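Local atomic coordinates of NUDIX hydrolase (Jonesia denitrificans, PDB entry 4KTB), a protein that is of unproven function but, as a member of the NUDIX clan, may hydrolyse dinucleotides such as diadenosine tetraphosphate. Residues L61-E66 and E94-P99. Numbering follows the deposited sequence.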
ATOM      1  N   LEU A  61     -14.145  -0.924 -21.233  1.00 17.73           N
ATOM      2  CA  LEU A  61     -15.230  -1.596 -21.928  1.00 13.53           C
ATOM      3  C   LEU A  61     -16.205  -0.538 -22.381  1.00 19.56           C
ATOM      4  O   LEU A  61     -16.410   0.450 -21.688  1.00 20.84           O
ATOM      5  CB  LEU A  61     -15.928  -2.558 -20.974  1.00 13.17           C
ATOM      6  CG  LEU A  61     -15.026  -3.655 -20.416  1.00 12.25           C
ATOM      7  CD1 LEU A  61     -15.693  -4.371 -19.269  1.00 11.53           C
ATOM      8  CD2 LEU A  61     -14.719  -4.629 -21.524  1.00 13.19           C
ATOM      9  N   LEU A  62     -16.809  -0.726 -23.543  1.00 18.61           N
ATOM     10  CA  LEU A  62     -17.888   0.158 -23.954  1.00 19.34           C
ATOM     11  C   LEU A  62     -19.221  -0.579 -23.830  1.00 21.02           C
ATOM     12  O   LEU A  62     -19.329  -1.746 -24.212  1.00 21.79           O
ATOM     13  CB  LEU A  62     -17.688   0.613 -25.397  1.00 22.00           C
ATOM     14  CG  LEU A  62     -18.792   1.513 -25.957  1.00 24.61           C
ATOM     15  CD1 LEU A  62     -18.500   2.988 -25.676  1.00 18.62           C
ATOM     16  CD2 LEU A  62     -18.986   1.262 -27.448  1.00 29.39           C
ATOM     17  N   ARG A  63     -20.232   0.092 -23.288  1.00 20.85           N
ATOM     18  CA  ARG A  63     -21.564  -0.497 -23.223  1.00 24.54           C
ATOM     19  C   ARG A  63     -22.675   0.531 -23.096  1.00 25.71           C
ATOM     20  O   ARG A  63     -22.424   1.733 -23.066  1.00 28.30           O
ATOM     21  CB  ARG A  63     -21.671  -1.556 -22.109  1.00 28.01           C
ATOM     22  CG  ARG A  63     -21.506  -1.082 -20.668  1.00 29.16           C
ATOM     23  CD  ARG A  63     -21.888  -2.237 -19.728  1.00 35.08           C
ATOM     24  NE  ARG A  63     -21.357  -2.109 -18.372  1.00 38.57           N
ATOM     25  CZ  ARG A  63     -20.627  -3.034 -17.751  1.00 39.77           C
ATOM     26  NH1 ARG A  63     -20.328  -4.174 -18.352  1.00 43.23           N
ATOM     27  NH2 ARG A  63     -20.196  -2.820 -16.519  1.00 36.73           N
ATOM     28  N   ALA A  64     -23.907   0.046 -23.048  1.00 23.41           N
ATOM     29  CA  ALA A  64     -25.051   0.920 -22.875  1.00 18.56           C
ATOM     30  C   ALA A  64     -25.293   1.154 -21.391  1.00 26.59           C
ATOM     31  O   ALA A  64     -25.019   0.282 -20.544  1.00 23.08           O
ATOM     32  CB  ALA A  64     -26.283   0.318 -23.513  1.00 19.83           C
ATOM     33  N   THR A  65     -25.789   2.348 -21.085  1.00 34.46           N
ATOM     34  CA  THR A  65     -26.390   2.623 -19.794  1.00 34.56           C
ATOM     35  C   THR A  65     -27.764   1.955 -19.784  1.00 40.29           C
ATOM     36  O   THR A  65     -28.241   1.488 -20.823  1.00 41.40           O
ATOM     37  CB  THR A  65     -26.578   4.128 -19.595  1.00 32.51           C
ATOM     38  OG1 THR A  65     -27.418   4.638 -20.633  1.00 29.39           O
ATOM     39  CG2 THR A  65     -25.249   4.844 -19.647  1.00 31.10           C
ATOM     40  N   GLU A  66     -28.417   1.934 -18.626  1.00 44.51           N
ATOM     41  CA  GLU A  66     -29.776   1.411 -18.543  1.00 49.45           C
ATOM     42  C   GLU A  66     -30.719   2.242 -19.414  1.00 49.28           C
ATOM     43  O   GLU A  66     -31.833   1.819 -19.709  1.00 52.00           O
ATOM     44  CB  GLU A  66     -30.268   1.444 -17.095  1.00 54.19           C
ATOM     45  CG  GLU A  66     -29.195   1.123 -16.061  1.00 56.47           C
ATOM     46  CD  GLU A  66     -29.580   1.562 -14.653  1.00 61.13           C
ATOM     47  OE1 GLU A  66     -29.918   2.752 -14.463  1.00 61.59           O
ATOM     48  OE2 GLU A  66     -29.537   0.714 -13.735  1.00 63.15           O
ATOM     49  N   GLU A  94     -12.695 -12.880 -16.349  1.00 13.00           N
ATOM     50  CA  GLU A  94     -13.146 -13.834 -17.350  1.00 14.52           C
ATOM     51  C   GLU A  94     -14.480 -13.376 -17.932  1.00 15.55           C
ATOM     52  O   GLU A  94     -14.670 -13.368 -19.143  1.00 13.95           O
ATOM     53  CB  GLU A  94     -13.297 -15.205 -16.693  1.00 15.96           C
ATOM     54  CG  GLU A  94     -13.236 -16.364 -17.640  1.00 23.73           C
ATOM     55  CD  GLU A  94     -14.592 -16.752 -18.167  1.00 30.68           C
ATOM     56  OE1 GLU A  94     -15.602 -16.352 -17.553  1.00 33.67           O
ATOM     57  OE2 GLU A  94     -14.656 -17.464 -19.194  1.00 33.01           O
ATOM     58  N   LYS A  95     -15.387 -12.973 -17.047  1.00 16.41           N
ATOM     59  CA  LYS A  95     -16.739 -12.545 -17.405  1.00 17.64           C
ATOM     60  C   LYS A  95     -16.799 -11.373 -18.383  1.00 16.44           C
ATOM     61  O   LYS A  95     -17.663 -11.340 -19.255  1.00 15.22           O
ATOM     62  CB  LYS A  95     -17.528 -12.200 -16.134  1.00 20.87           C
ATOM     63  CG  LYS A  95     -18.901 -11.601 -16.367  1.00 20.89           C
ATOM     64  CD  LYS A  95     -19.672 -11.510 -15.058  1.00 24.05           C
ATOM     65  CE  LYS A  95     -20.922 -10.675 -15.228  1.00 24.05           C
ATOM     66  NZ  LYS A  95     -20.572  -9.365 -15.835  1.00 26.53           N
ATOM     67  N   ASP A  96     -15.891 -10.412 -18.244  1.00 14.66           N
ATOM     68  CA  ASP A  96     -15.927  -9.208 -19.086  1.00 15.01           C
ATOM     69  C   ASP A  96     -14.980  -9.278 -20.298  1.00 17.06           C
ATOM     70  O   ASP A  96     -15.230  -8.647 -21.324  1.00 19.64           O
ATOM     71  CB  ASP A  96     -15.614  -7.950 -18.243  1.00 14.07           C
ATOM     72  CG  ASP A  96     -16.857  -7.327 -17.607  1.00 15.97           C
ATOM     73  OD1 ASP A  96     -17.927  -7.321 -18.246  1.00 16.19           O
ATOM     74  OD2 ASP A  96     -16.764  -6.831 -16.466  1.00 18.13           O
ATOM     75  N   LEU A  97     -13.902 -10.051 -20.172  1.00 15.46           N
ATOM     76  CA  LEU A  97     -12.792  -9.986 -21.136  1.00 15.90           C
ATOM     77  C   LEU A  97     -12.475 -11.318 -21.803  1.00 17.11           C
ATOM     78  O   LEU A  97     -11.551 -11.412 -22.618  1.00 16.06           O
ATOM     79  CB  LEU A  97     -11.518  -9.476 -20.458  1.00 13.51           C
ATOM     80  CG  LEU A  97     -11.541  -8.060 -19.881  1.00 10.95           C
ATOM     81  CD1 LEU A  97     -10.177  -7.709 -19.322  1.00 10.60           C
ATOM     82  CD2 LEU A  97     -11.977  -7.054 -20.955  1.00 13.35           C
ATOM     83  N   GLY A  98     -13.225 -12.347 -21.439  1.00 19.33           N
ATOM     84  CA  GLY A  98     -13.000 -13.667 -21.991  1.00 18.54           C
ATOM     85  C   GLY A  98     -12.046 -14.495 -21.149  1.00 20.29           C
ATOM     86  O   GLY A  98     -11.312 -13.957 -20.314  1.00 18.82           O
ATOM     87  N   PRO A  99     -12.031 -15.815 -21.388  1.00 13.55           N
ATOM     88  CA  PRO A  99     -11.317 -16.780 -20.555  1.00 16.32           C
ATOM     89  C   PRO A  99      -9.835 -16.859 -20.851  1.00 18.86           C
ATOM     90  O   PRO A  99      -9.131 -17.601 -20.173  1.00 20.68           O
ATOM     91  CB  PRO A  99     -11.971 -18.098 -20.943  1.00 23.24           C
ATOM     92  CG  PRO A  99     -12.307 -17.907 -22.383  1.00 24.64           C
ATOM     93  CD  PRO A  99     -12.727 -16.470 -22.508  1.00 14.53           C
TER
HETATM   94  O   HOH W   1     -18.163  -4.650 -15.025  1.00 23.33           O
HETATM   95  O   HOH W   2     -19.978  -6.397 -16.748  1.00 35.04           O
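Leu61 holds CG beside its backbone N and anti to its carbonyl carbon (chi1 -61°); with CD1 then anti to CA, CD1 lies against Asp96 and CD2 against Leu97. This is helix-on-sheet packing in what is probably a Nudix fold, as the family assignment suggests: the C-terminal turn of helix 85-97 packs by its side chains against strand 55-64 of the mixed sheet. Arg63, two residues on from Leu61, sets CG between N and the carbonyl carbon (chi1 64°) and then runs extended to NE, carrying its guanidinium up to the same aspartate. CD1 of Leu61 sits against the Asp96 carboxylate, 3.6 Å from Asp96 CG, while CD2 of Leu61 meets CD2 of Leu97 at 3.7 Å; Leu155 of strand 154-158 touches both leucines. Replacing Leu61 with an alanine would probably leave the Leu97 CD2 methyl without this apolar partner and open a gap beside the Asp96 carboxylate.

The charges meet mainly through water. Arg63 NH1 and Asp96 OD1 form a long salt bridge of 4.0 Å, OD1 lying at the guanidinium edge with the two planes 45° apart. Asn152 ND2 also donates to OD1, which helps fix the carboxylate. Separately, a bound sodium ion lies about 4 Å from the Asp96 side chain. One water links Arg63 NH2 to Asp96 OD2; the other accepts from Arg63 NH1 at 2.8 Å and donates to Asp96 OD1 at 2.7 Å.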